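Local coordinates for hypothetical protein Atu2327 (Agrobacterium tumefaciens, PDB 2O8I) that probably decarboxylates 2-oxo-4-hydroxy-4-carboxy-5-ureidoimidazoline to allantoin in urate breakdown, as an all-helical member of the OHCU decarboxylase family, at residues 111-116 / 141-146; 13-18 / 152-157; 116-121 / 147-152. All blocks are in the same frame, centred on the assembly; numbering follows the deposited sequence.

Contact 1 of 3, residues 111-116 / 141-146; sequences FGFPFI and QEFATA
Glu142 lays its CG methylene over one face of the Phe111 ring. CG stands 3.7 Å from the ring centroid and 23° off the normal, a CH-pi contact displaced toward the rim and centred near Phe111 CZ and CE1. The carboxylate plane makes 45° with the ring, for the glutamate chain bends at chi2 after its CH2 has passed over the aromatic surface. A glutamate suits this mixed site: its methylenes cover the ring, while the buried OE1 is held by the hydroxyl of Tyr107 and a salt bridge from Arg134.

The Phe113 ring follows. One of its faces carries CB of Phe111, from its own segment; across the contact it is approached only obliquely. Its CE2 lies 4.0 Å from Ala146 CB, and its CE1 reaches the edge of the Phe143 ring, 4.4 Å from Phe143 CD1. A chi1 of 45° sets CG between the backbone N and the carbonyl carbon and swings the ring to the helix, after the positive phi of Gly112 has turned the chain out of the preceding helix. Ala146, with a single methyl, lets loop and helix come near toward the Ile116 end of the loop, where Ile116 CA lies 5.8 Å from Ala146 CA. There Ile116 CG2 is 4.2 Å from Ala146 O.

The loop thus packs along helix 139-161 directly after helix 94-111 ends. Tyr107 of that helix, Leu57 and Arg61 of helix 53-62, and Arg134 of helix 124-135 lie around it.

Contact 2 of 3, residues 13-18 / 152-157; sequences GVFEHS and KIAWLR
Arg157 and Glu16 form a salt bridge in which both terminal nitrogens of the guanidinium converge on one oxygen. Glu16 OE1 accepts from Arg157 NH2 at 2.7 Å and from Arg157 NH1 at 2.8 Å. The grip is end-on, and the oxygen is met nearly along its C-O axis, 17° out of the guanidinium plane. Both bonds are clearly bent, that from NH2 to 135° at the hydrogen, as expected when two N-H groups share one oxygen. Carboxylate and guanidinium planes stand 66° apart, so this is a fork on a single atom and not a flat two-by-two pairing. Arg157 runs extended from CG to NE, giving it the length to reach the loop, while Glu16 bends at chi2 to bring its carboxylate round.

NH1 also makes a weak hydrogen bond to the backbone, Arg157 NH1 to Val14 O at 3.1 Å; Gly13 O is just as near but poorly angled. NE is taken by Glu75 OE2 of the second subunit in another salt bridge. Within the loop, a type II turn from Phe15 to Ser18 is closed by Ser18 N to Phe15 O at 2.9 Å. Ser18 OG donates to Glu16 O from above the carbonyl plane, at 2.7 Å, so a short polar residue fits the end of the turn.

Beside the charged group the contact is apolar. Val14 CG1 sits 3.6 Å from Ala154 CB, and Phe15 CE1 comes to 3.7 Å from the same methyl.

The buried positive charge of Arg157 is probably balanced by carboxylates of both subunits, so the contact is continuous with the subunit interface.

Contact 3 of 3, residues 116-121 / 147-152; sequences IIAVKG and TGQVEK
Gln149 and Ala118 share the polar link of this contact. The backbone N of Ala118 donates to Gln149 OE1 at 2.8 Å, with a nearly straight N-H...O angle of 163°, and the donor lies in the carbonyl plane of the amide. Gln149 bends at chi2 (-63°), which folds the amide back along the loop, side by side with Ile117, and leaves OE1 touching Ala118 CB as well. A glutamine suits the place because its carbonyl can accept from the N-H of a buried residue in an irregular loop. Ile116 O, close by, is taken by Arg134 NH1 of helix 124-135.

Apolar contacts are made by Ile116, two residues before the donor, and by the methyl of Ala118 itself. Ile116 CG2 packs against Val150 CG2 at 3.9 Å and against Gln149 CB at the same distance; the branched chains of Ile116 and Val150 meet at an angle. Ala118 CB touches, at the margin, Lys152 CD at 3.6 Å, so that the small methyl leaves room for the aliphatic part of the lysine.

A helix side chain thus hydrogen-bonds the backbone of an irregular, extended loop. In related OHCU decarboxylases the corresponding loop borders the substrate pocket, so this loop, whose Ile116 packs on His63, probably does so here.

All three contacts lay a loop along the one long helix 139-161, and all are largely buried. Contacts 1 and 3 share Ile116 and dock successive parts of the same loop, their segments alternating along the chain; contact 2 brings in the N-terminal loop, and both are joined to it through Ile153, whose CD1 packs on Ile116 CG2 at 3.8 Å. Chemistry changes along the helix: aromatic rings dominate contact 1, farthest from the chain centre; a single backbone-to-amide bond marks contact 3; charge pairing marks contact 2. Contacts 2 and 3 also reach the second subunit, whereas contact 1 is built wholly within its own chain.

Contact 1 of 3, residues 111-116 / 141-146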
ATOM      1  N   PHE A 111      10.571  -1.660  18.441  1.00 38.81           N
ATOM      2  CA  PHE A 111      11.233  -2.678  17.607  1.00 38.08           C
ATOM      3  C   PHE A 111      11.993  -2.154  16.402  1.00 38.17           C
ATOM      4  O   PHE A 111      12.923  -2.805  15.928  1.00 38.47           O
ATOM      5  CB  PHE A 111      10.247  -3.777  17.203  1.00 37.47           C
ATOM      6  CG  PHE A 111       9.701  -4.520  18.373  1.00 37.26           C
ATOM      7  CD1 PHE A 111      10.526  -5.359  19.125  1.00 37.23           C
ATOM      8  CD2 PHE A 111       8.392  -4.341  18.775  1.00 37.41           C
ATOM      9  CE1 PHE A 111      10.053  -6.020  20.245  1.00 36.23           C
ATOM     10  CE2 PHE A 111       7.901  -5.002  19.895  1.00 37.36           C
ATOM     11  CZ  PHE A 111       8.742  -5.838  20.637  1.00 37.23           C
ATOM     12  N   GLY A 112      11.602  -0.979  15.908  1.00 38.01           N
ATOM     13  CA  GLY A 112      12.287  -0.337  14.784  1.00 37.35           C
ATOM     14  C   GLY A 112      11.785  -0.768  13.424  1.00 37.28           C
ATOM     15  O   GLY A 112      12.509  -0.639  12.427  1.00 37.77           O
ATOM     16  N   PHE A 113      10.573  -1.319  13.399  1.00 36.62           N
ATOM     17  CA  PHE A 113       9.842  -1.633  12.172  1.00 36.74           C
ATOM     18  C   PHE A 113       8.356  -1.650  12.516  1.00 37.56           C
ATOM     19  O   PHE A 113       8.010  -1.829  13.690  1.00 37.34           O
ATOM     20  CB  PHE A 113      10.286  -2.979  11.539  1.00 36.24           C
ATOM     21  CG  PHE A 113      10.443  -4.129  12.521  1.00 34.74           C
ATOM     22  CD1 PHE A 113      11.708  -4.479  13.004  1.00 32.33           C
ATOM     23  CD2 PHE A 113       9.327  -4.872  12.950  1.00 33.67           C
ATOM     24  CE1 PHE A 113      11.865  -5.552  13.923  1.00 31.60           C
ATOM     25  CE2 PHE A 113       9.471  -5.946  13.873  1.00 30.65           C
ATOM     26  CZ  PHE A 113      10.737  -6.288  14.356  1.00 31.45           C
ATOM     27  N   PRO A 114       7.470  -1.515  11.510  1.00 37.89           N
ATOM     28  CA  PRO A 114       6.041  -1.447  11.808  1.00 38.48           C
ATOM     29  C   PRO A 114       5.479  -2.722  12.411  1.00 39.43           C
ATOM     30  O   PRO A 114       6.126  -3.784  12.357  1.00 40.71           O
ATOM     31  CB  PRO A 114       5.408  -1.245  10.439  1.00 38.34           C
ATOM     32  CG  PRO A 114       6.510  -0.703   9.591  1.00 38.92           C
ATOM     33  CD  PRO A 114       7.708  -1.459  10.065  1.00 38.57           C
ATOM     34  N   PHE A 115       4.272  -2.616  12.968  1.00 39.69           N
ATOM     35  CA  PHE A 115       3.540  -3.756  13.466  1.00 39.12           C
ATOM     36  C   PHE A 115       2.937  -4.458  12.257  1.00 39.95           C
ATOM     37  O   PHE A 115       2.119  -3.897  11.519  1.00 40.12           O
ATOM     38  CB  PHE A 115       2.460  -3.278  14.423  1.00 38.93           C
ATOM     39  CG  PHE A 115       1.621  -4.381  14.983  1.00 37.62           C
ATOM     40  CD1 PHE A 115       2.183  -5.348  15.797  1.00 35.22           C
ATOM     41  CD2 PHE A 115       0.242  -4.437  14.703  1.00 37.92           C
ATOM     42  CE1 PHE A 115       1.414  -6.388  16.314  1.00 36.11           C
ATOM     43  CE2 PHE A 115      -0.558  -5.457  15.238  1.00 39.42           C
ATOM     44  CZ  PHE A 115       0.037  -6.461  16.033  1.00 37.29           C
ATOM     45  N   ILE A 116       3.383  -5.682  12.020  1.00 39.83           N
ATOM     46  CA  ILE A 116       3.008  -6.392  10.823  1.00 38.93           C
ATOM     47  C   ILE A 116       2.131  -7.582  11.237  1.00 39.32           C
ATOM     48  O   ILE A 116       2.490  -8.397  12.136  1.00 38.59           O
ATOM     49  CB  ILE A 116       4.241  -6.890  10.112  1.00 39.12           C
ATOM     50  CG1 ILE A 116       5.074  -5.719   9.605  1.00 37.38           C
ATOM     51  CG2 ILE A 116       3.864  -7.857   8.961  1.00 39.94           C
ATOM     52  CD1 ILE A 116       6.521  -6.148   9.194  1.00 34.04           C
ATOM     53  N   GLN A 141      12.106 -12.603  19.373  1.00 40.62           N
ATOM     54  CA  GLN A 141      10.775 -13.209  19.217  1.00 41.04           C
ATOM     55  C   GLN A 141       9.943 -12.474  18.160  1.00 41.46           C
ATOM     56  O   GLN A 141       9.404 -13.112  17.242  1.00 42.19           O
ATOM     57  CB  GLN A 141      10.012 -13.236  20.527  1.00 40.76           C
ATOM     58  CG  GLN A 141      10.747 -13.892  21.669  1.00 40.87           C
ATOM     59  CD  GLN A 141      10.058 -13.640  23.012  1.00 42.96           C
ATOM     60  OE1 GLN A 141       9.936 -12.499  23.494  1.00 40.76           O
ATOM     61  NE2 GLN A 141       9.593 -14.712  23.615  1.00 41.86           N
ATOM     62  N   GLU A 142       9.871 -11.147  18.276  1.00 41.05           N
ATOM     63  CA  GLU A 142       9.185 -10.295  17.301  1.00 41.13           C
ATOM     64  C   GLU A 142       9.747 -10.362  15.894  1.00 41.15           C
ATOM     65  O   GLU A 142       9.038 -10.134  14.920  1.00 40.96           O
ATOM     66  CB  GLU A 142       9.178  -8.840  17.734  1.00 40.32           C
ATOM     67  CG  GLU A 142       8.176  -8.616  18.722  1.00 42.87           C
ATOM     68  CD  GLU A 142       6.830  -9.155  18.296  1.00 46.20           C
ATOM     69  OE1 GLU A 142       6.193  -8.492  17.428  1.00 43.11           O
ATOM     70  OE2 GLU A 142       6.424 -10.218  18.870  1.00 46.22           O
ATOM     71  N   PHE A 143      11.026 -10.643  15.784  1.00 41.11           N
ATOM     72  CA  PHE A 143      11.606 -10.778  14.479  1.00 41.53           C
ATOM     73  C   PHE A 143      11.144 -12.100  13.888  1.00 41.96           C
ATOM     74  O   PHE A 143      10.771 -12.146  12.720  1.00 42.66           O
ATOM     75  CB  PHE A 143      13.116 -10.693  14.555  1.00 41.28           C
ATOM     76  CG  PHE A 143      13.768 -10.502  13.240  1.00 40.60           C
ATOM     77  CD1 PHE A 143      13.969  -9.228  12.740  1.00 39.76           C
ATOM     78  CD2 PHE A 143      14.212 -11.600  12.512  1.00 40.77           C
ATOM     79  CE1 PHE A 143      14.592  -9.025  11.515  1.00 39.96           C
ATOM     80  CE2 PHE A 143      14.823 -11.423  11.283  1.00 41.78           C
ATOM     81  CZ  PHE A 143      15.022 -10.124  10.776  1.00 40.99           C
ATOM     82  N   ALA A 144      11.110 -13.154  14.698  1.00 41.78           N
ATOM     83  CA  ALA A 144      10.520 -14.412  14.245  1.00 42.13           C
ATOM     84  C   ALA A 144       9.037 -14.221  13.833  1.00 42.26           C
ATOM     85  O   ALA A 144       8.658 -14.587  12.732  1.00 42.54           O
ATOM     86  CB  ALA A 144      10.669 -15.523  15.315  1.00 41.26           C
ATOM     87  N   THR A 145       8.224 -13.628  14.706  1.00 42.16           N
ATOM     88  CA  THR A 145       6.809 -13.403  14.420  1.00 42.22           C
ATOM     89  C   THR A 145       6.586 -12.532  13.178  1.00 42.91           C
ATOM     90  O   THR A 145       5.817 -12.929  12.302  1.00 43.77           O
ATOM     91  CB  THR A 145       6.098 -12.787  15.632  1.00 42.00           C
ATOM     92  OG1 THR A 145       6.132 -13.727  16.675  1.00 40.99           O
ATOM     93  CG2 THR A 145       4.631 -12.486  15.368  1.00 42.44           C
ATOM     94  N   ALA A 146       7.257 -11.372  13.108  1.00 42.45           N
ATOM     95  CA  ALA A 146       7.078 -10.413  12.013  1.00 41.64           C
ATOM     96  C   ALA A 146       7.430 -11.030  10.694  1.00 42.39           C
ATOM     97  O   ALA A 146       6.680 -10.883   9.754  1.00 43.34           O
ATOM     98  CB  ALA A 146       7.885  -9.167  12.225  1.00 40.50           C
TER

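Contact 2 of 3, residues 13-18 / 152-157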
ATOM      1  N   GLY A  13       6.200  -6.728  -5.923  1.00 34.15           N
ATOM      2  CA  GLY A  13       5.527  -6.104  -4.800  1.00 34.01           C
ATOM      3  C   GLY A  13       4.974  -7.064  -3.755  1.00 34.90           C
ATOM      4  O   GLY A  13       4.396  -6.629  -2.760  1.00 35.79           O
ATOM      5  N   VAL A  14       5.087  -8.362  -3.964  1.00 34.35           N
ATOM      6  CA  VAL A  14       4.433  -9.290  -3.046  1.00 35.18           C
ATOM      7  C   VAL A  14       5.084  -9.156  -1.656  1.00 36.04           C
ATOM      8  O   VAL A  14       4.428  -9.264  -0.617  1.00 37.41           O
ATOM      9  CB  VAL A  14       4.485 -10.770  -3.599  1.00 35.30           C
ATOM     10  CG1 VAL A  14       4.158 -11.802  -2.518  1.00 32.89           C
ATOM     11  CG2 VAL A  14       3.559 -10.918  -4.794  1.00 33.63           C
ATOM     12  N   PHE A  15       6.389  -8.972  -1.651  1.00 36.37           N
ATOM     13  CA  PHE A  15       7.097  -8.490  -0.495  1.00 36.25           C
ATOM     14  C   PHE A  15       7.252  -7.023  -0.829  1.00 36.46           C
ATOM     15  O   PHE A  15       7.942  -6.638  -1.767  1.00 36.34           O
ATOM     16  CB  PHE A  15       8.461  -9.208  -0.332  1.00 36.61           C
ATOM     17  CG  PHE A  15       8.330 -10.638   0.111  1.00 34.84           C
ATOM     18  CD1 PHE A  15       7.947 -11.627  -0.775  1.00 37.46           C
ATOM     19  CD2 PHE A  15       8.525 -10.989   1.409  1.00 36.13           C
ATOM     20  CE1 PHE A  15       7.790 -12.983  -0.370  1.00 35.11           C
ATOM     21  CE2 PHE A  15       8.368 -12.314   1.837  1.00 37.38           C
ATOM     22  CZ  PHE A  15       8.004 -13.312   0.926  1.00 38.38           C
ATOM     23  N   GLU A  16       6.561  -6.209  -0.059  1.00 36.98           N
ATOM     24  CA  GLU A  16       6.410  -4.823  -0.342  1.00 37.53           C
ATOM     25  C   GLU A  16       7.747  -4.120  -0.569  1.00 37.81           C
ATOM     26  O   GLU A  16       8.676  -4.342   0.178  1.00 37.82           O
ATOM     27  CB  GLU A  16       5.635  -4.190   0.807  1.00 37.56           C
ATOM     28  CG  GLU A  16       5.082  -2.870   0.418  1.00 39.08           C
ATOM     29  CD  GLU A  16       3.675  -2.978  -0.082  1.00 39.98           C
ATOM     30  OE1 GLU A  16       3.047  -4.018   0.106  1.00 41.84           O
ATOM     31  OE2 GLU A  16       3.176  -2.013  -0.624  1.00 41.88           O
ATOM     32  N   HIS A  17       7.834  -3.289  -1.614  1.00 38.90           N
ATOM     33  CA  HIS A  17       9.053  -2.562  -1.951  1.00 39.59           C
ATOM     34  C   HIS A  17      10.293  -3.459  -1.976  1.00 40.79           C
ATOM     35  O   HIS A  17      11.431  -2.953  -1.873  1.00 42.07           O
ATOM     36  CB  HIS A  17       9.268  -1.345  -1.029  1.00 40.26           C
ATOM     37  CG  HIS A  17       8.128  -0.365  -1.050  1.00 41.77           C
ATOM     38  ND1 HIS A  17       7.229  -0.262  -0.017  1.00 44.09           N
ATOM     39  CD2 HIS A  17       7.708   0.511  -1.997  1.00 42.74           C
ATOM     40  CE1 HIS A  17       6.305   0.638  -0.318  1.00 45.57           C
ATOM     41  NE2 HIS A  17       6.569   1.122  -1.515  1.00 42.81           N
ATOM     42  N   SER A  18      10.113  -4.774  -2.165  1.00 40.04           N
ATOM     43  CA  SER A  18      11.270  -5.680  -2.188  1.00 39.88           C
ATOM     44  C   SER A  18      11.471  -6.491  -3.523  1.00 40.18           C
ATOM     45  O   SER A  18      11.510  -7.746  -3.531  1.00 38.83           O
ATOM     46  CB  SER A  18      11.225  -6.535  -0.932  1.00 39.48           C
ATOM     47  OG  SER A  18      11.046  -5.671   0.175  1.00 38.22           O
ATOM     48  N   LYS A 152       2.977 -15.493   5.191  1.00 42.96           N
ATOM     49  CA  LYS A 152       1.710 -14.942   5.457  1.00 41.64           C
ATOM     50  C   LYS A 152       0.996 -13.982   4.573  1.00 41.16           C
ATOM     51  O   LYS A 152       0.085 -14.388   3.852  1.00 41.63           O
ATOM     52  CB  LYS A 152       1.258 -15.001   6.891  1.00 43.03           C
ATOM     53  CG  LYS A 152       0.275 -16.129   7.078  1.00 44.94           C
ATOM     54  CD  LYS A 152      -0.914 -15.718   8.008  1.00 50.13           C
ATOM     55  CE  LYS A 152      -1.919 -16.906   8.319  1.00 49.28           C
ATOM     56  NZ  LYS A 152      -3.015 -16.510   9.287  1.00 49.31           N
ATOM     57  N   ILE A 153       1.372 -12.719   4.640  1.00 38.98           N
ATOM     58  CA  ILE A 153       0.796 -11.741   3.792  1.00 36.26           C
ATOM     59  C   ILE A 153       1.131 -12.059   2.306  1.00 35.19           C
ATOM     60  O   ILE A 153       0.260 -11.949   1.418  1.00 34.05           O
ATOM     61  CB  ILE A 153       1.251 -10.394   4.268  1.00 35.83           C
ATOM     62  CG1 ILE A 153       0.557 -10.136   5.625  1.00 37.01           C
ATOM     63  CG2 ILE A 153       0.925  -9.351   3.220  1.00 32.75           C
ATOM     64  CD1 ILE A 153       1.257  -9.148   6.583  1.00 35.65           C
ATOM     65  N   ALA A 154       2.361 -12.514   2.064  1.00 33.30           N
ATOM     66  CA  ALA A 154       2.785 -12.883   0.714  1.00 32.51           C
ATOM     67  C   ALA A 154       1.822 -13.924   0.168  1.00 31.69           C
ATOM     68  O   ALA A 154       1.332 -13.806  -0.986  1.00 31.09           O
ATOM     69  CB  ALA A 154       4.274 -13.408   0.681  1.00 32.57           C
ATOM     70  N   TRP A 155       1.507 -14.902   1.009  1.00 30.04           N
ATOM     71  CA  TRP A 155       0.603 -15.948   0.604  1.00 30.16           C
ATOM     72  C   TRP A 155      -0.758 -15.380   0.259  1.00 30.41           C
ATOM     73  O   TRP A 155      -1.340 -15.696  -0.800  1.00 31.07           O
ATOM     74  CB  TRP A 155       0.474 -17.050   1.684  1.00 30.48           C
ATOM     75  CG  TRP A 155      -0.732 -17.900   1.461  1.00 28.31           C
ATOM     76  CD1 TRP A 155      -1.920 -17.828   2.122  1.00 28.53           C
ATOM     77  CD2 TRP A 155      -0.889 -18.886   0.463  1.00 27.08           C
ATOM     78  NE1 TRP A 155      -2.811 -18.742   1.614  1.00 26.91           N
ATOM     79  CE2 TRP A 155      -2.201 -19.406   0.588  1.00 27.82           C
ATOM     80  CE3 TRP A 155      -0.037 -19.413  -0.509  1.00 28.46           C
ATOM     81  CZ2 TRP A 155      -2.690 -20.423  -0.229  1.00 28.77           C
ATOM     82  CZ3 TRP A 155      -0.520 -20.415  -1.333  1.00 29.31           C
ATOM     83  CH2 TRP A 155      -1.844 -20.912  -1.188  1.00 29.38           C
ATOM     84  N   LEU A 156      -1.277 -14.552   1.155  1.00 30.16           N
ATOM     85  CA  LEU A 156      -2.595 -13.967   0.957  1.00 30.48           C
ATOM     86  C   LEU A 156      -2.639 -13.122  -0.318  1.00 29.83           C
ATOM     87  O   LEU A 156      -3.626 -13.164  -1.073  1.00 30.01           O
ATOM     88  CB  LEU A 156      -3.019 -13.123   2.179  1.00 30.71           C
ATOM     89  CG  LEU A 156      -3.250 -13.889   3.493  1.00 30.85           C
ATOM     90  CD1 LEU A 156      -3.346 -12.884   4.643  1.00 29.73           C
ATOM     91  CD2 LEU A 156      -4.521 -14.770   3.410  1.00 27.59           C
ATOM     92  N   ARG A 157      -1.573 -12.371  -0.565  1.00 28.70           N
ATOM     93  CA  ARG A 157      -1.511 -11.575  -1.797  1.00 28.56           C
ATOM     94  C   ARG A 157      -1.559 -12.453  -3.034  1.00 27.51           C
ATOM     95  O   ARG A 157      -2.473 -12.292  -3.869  1.00 27.28           O
ATOM     96  CB  ARG A 157      -0.303 -10.654  -1.797  1.00 28.40           C
ATOM     97  CG  ARG A 157      -0.454  -9.605  -0.702  1.00 30.90           C
ATOM     98  CD  ARG A 157       0.826  -8.892  -0.471  1.00 35.82           C
ATOM     99  NE  ARG A 157       0.596  -7.693   0.305  1.00 38.83           N
ATOM    100  CZ  ARG A 157       1.471  -6.703   0.418  1.00 41.56           C
ATOM    101  NH1 ARG A 157       2.629  -6.772  -0.240  1.00 42.42           N
ATOM    102  NH2 ARG A 157       1.182  -5.642   1.178  1.00 40.50           N
TER

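Contact 3 of 3, residues 116-121 / 147-152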
ATOM      1  N   ILE A 116       3.383  -5.682  12.020  1.00 39.83           N
ATOM      2  CA  ILE A 116       3.008  -6.392  10.823  1.00 38.93           C
ATOM      3  C   ILE A 116       2.131  -7.582  11.237  1.00 39.32           C
ATOM      4  O   ILE A 116       2.490  -8.397  12.136  1.00 38.59           O
ATOM      5  CB  ILE A 116       4.241  -6.890  10.112  1.00 39.12           C
ATOM      6  CG1 ILE A 116       5.074  -5.719   9.605  1.00 37.38           C
ATOM      7  CG2 ILE A 116       3.864  -7.857   8.961  1.00 39.94           C
ATOM      8  CD1 ILE A 116       6.521  -6.148   9.194  1.00 34.04           C
ATOM      9  N   ILE A 117       0.964  -7.667  10.603  1.00 38.63           N
ATOM     10  CA  ILE A 117       0.039  -8.716  10.956  1.00 38.50           C
ATOM     11  C   ILE A 117      -0.866  -9.055   9.777  1.00 39.13           C
ATOM     12  O   ILE A 117      -1.411  -8.159   9.147  1.00 39.53           O
ATOM     13  CB  ILE A 117      -0.764  -8.346  12.249  1.00 39.14           C
ATOM     14  CG1 ILE A 117      -1.533  -9.576  12.746  1.00 37.70           C
ATOM     15  CG2 ILE A 117      -1.619  -7.061  12.071  1.00 34.16           C
ATOM     16  CD1 ILE A 117      -2.367  -9.285  13.957  1.00 37.16           C
ATOM     17  N   ALA A 118      -0.969 -10.343   9.445  1.00 39.11           N
ATOM     18  CA  ALA A 118      -1.958 -10.806   8.469  1.00 38.92           C
ATOM     19  C   ALA A 118      -3.338 -10.629   9.104  1.00 38.78           C
ATOM     20  O   ALA A 118      -3.562 -11.003  10.257  1.00 38.31           O
ATOM     21  CB  ALA A 118      -1.734 -12.238   8.124  1.00 38.78           C
ATOM     22  N   VAL A 119      -4.257 -10.089   8.328  1.00 38.26           N
ATOM     23  CA  VAL A 119      -5.465  -9.519   8.860  1.00 38.57           C
ATOM     24  C   VAL A 119      -6.735 -10.197   8.290  1.00 38.93           C
ATOM     25  O   VAL A 119      -7.843  -9.964   8.803  1.00 39.52           O
ATOM     26  CB  VAL A 119      -5.380  -7.995   8.567  1.00 38.98           C
ATOM     27  CG1 VAL A 119      -6.636  -7.435   7.933  1.00 38.71           C
ATOM     28  CG2 VAL A 119      -4.856  -7.233   9.771  1.00 38.32           C
ATOM     29  N   LYS A 120      -6.584 -11.042   7.261  1.00 37.97           N
ATOM     30  CA  LYS A 120      -7.723 -11.781   6.704  1.00 38.29           C
ATOM     31  C   LYS A 120      -8.476 -12.498   7.824  1.00 37.83           C
ATOM     32  O   LYS A 120      -7.882 -13.226   8.615  1.00 37.86           O
ATOM     33  CB  LYS A 120      -7.315 -12.764   5.579  1.00 37.53           C
ATOM     34  CG  LYS A 120      -8.472 -13.655   5.099  1.00 38.75           C
ATOM     35  CD  LYS A 120      -8.441 -14.139   3.607  1.00 40.84           C
ATOM     36  CE  LYS A 120      -8.333 -13.005   2.535  1.00 44.77           C
ATOM     37  NZ  LYS A 120      -9.339 -11.894   2.695  1.00 47.74           N
ATOM     38  N   GLY A 121      -9.789 -12.269   7.893  1.00 37.47           N
ATOM     39  CA  GLY A 121     -10.631 -12.908   8.900  1.00 36.97           C
ATOM     40  C   GLY A 121     -10.534 -12.350  10.327  1.00 36.82           C
ATOM     41  O   GLY A 121     -11.097 -12.913  11.240  1.00 37.26           O
ATOM     42  N   THR A 147       8.556 -11.739  10.622  1.00 42.73           N
ATOM     43  CA  THR A 147       8.960 -12.410   9.382  1.00 42.19           C
ATOM     44  C   THR A 147       7.952 -13.491   8.981  1.00 42.18           C
ATOM     45  O   THR A 147       7.703 -13.698   7.790  1.00 42.37           O
ATOM     46  CB  THR A 147      10.394 -13.048   9.460  1.00 42.02           C
ATOM     47  OG1 THR A 147      10.455 -13.973  10.547  1.00 41.70           O
ATOM     48  CG2 THR A 147      11.479 -11.994   9.606  1.00 40.23           C
ATOM     49  N   GLY A 148       7.390 -14.174   9.976  1.00 42.01           N
ATOM     50  CA  GLY A 148       6.357 -15.188   9.756  1.00 41.76           C
ATOM     51  C   GLY A 148       5.126 -14.540   9.154  1.00 42.21           C
ATOM     52  O   GLY A 148       4.525 -15.080   8.240  1.00 42.74           O
ATOM     53  N   GLN A 149       4.767 -13.361   9.662  1.00 41.50           N
ATOM     54  CA  GLN A 149       3.593 -12.650   9.215  1.00 40.88           C
ATOM     55  C   GLN A 149       3.748 -12.103   7.785  1.00 40.90           C
ATOM     56  O   GLN A 149       2.805 -12.131   7.005  1.00 41.23           O
ATOM     57  CB  GLN A 149       3.238 -11.521  10.201  1.00 40.03           C
ATOM     58  CG  GLN A 149       2.666 -12.044  11.535  1.00 38.61           C
ATOM     59  CD  GLN A 149       1.344 -12.796  11.395  1.00 36.88           C
ATOM     60  OE1 GLN A 149       0.315 -12.248  10.959  1.00 38.84           O
ATOM     61  NE2 GLN A 149       1.362 -14.041  11.759  1.00 31.95           N
ATOM     62  N   VAL A 150       4.930 -11.594   7.466  1.00 40.38           N
ATOM     63  CA  VAL A 150       5.251 -11.100   6.143  1.00 40.46           C
ATOM     64  C   VAL A 150       5.059 -12.232   5.102  1.00 41.55           C
ATOM     65  O   VAL A 150       4.593 -12.008   3.977  1.00 41.87           O
ATOM     66  CB  VAL A 150       6.686 -10.526   6.113  1.00 40.03           C
ATOM     67  CG1 VAL A 150       7.275 -10.641   4.750  1.00 39.26           C
ATOM     68  CG2 VAL A 150       6.668  -9.089   6.517  1.00 38.20           C
ATOM     69  N   GLU A 151       5.330 -13.449   5.515  1.00 41.93           N
ATOM     70  CA  GLU A 151       5.216 -14.559   4.620  1.00 43.44           C
ATOM     71  C   GLU A 151       3.844 -15.143   4.250  1.00 43.61           C
ATOM     72  O   GLU A 151       3.534 -15.263   3.061  1.00 44.97           O
ATOM     73  CB  GLU A 151       6.053 -15.757   5.132  1.00 42.02           C
ATOM     74  CG  GLU A 151       7.561 -15.612   5.027  1.00 44.33           C
ATOM     75  CD  GLU A 151       8.342 -16.909   5.396  1.00 45.85           C
ATOM     76  OE1 GLU A 151       7.727 -17.956   5.773  1.00 48.50           O
ATOM     77  OE2 GLU A 151       9.600 -16.875   5.317  1.00 49.41           O
ATOM     78  N   LYS A 152       2.977 -15.493   5.191  1.00 42.96           N
ATOM     79  CA  LYS A 152       1.710 -14.942   5.457  1.00 41.64           C
ATOM     80  C   LYS A 152       0.996 -13.982   4.573  1.00 41.16           C
ATOM     81  O   LYS A 152       0.085 -14.388   3.852  1.00 41.63           O
ATOM     82  CB  LYS A 152       1.258 -15.001   6.891  1.00 43.03           C
ATOM     83  CG  LYS A 152       0.275 -16.129   7.078  1.00 44.94           C
ATOM     84  CD  LYS A 152      -0.914 -15.718   8.008  1.00 50.13           C
ATOM     85  CE  LYS A 152      -1.919 -16.906   8.319  1.00 49.28           C
ATOM     86  NZ  LYS A 152      -3.015 -16.510   9.287  1.00 49.31           N
TER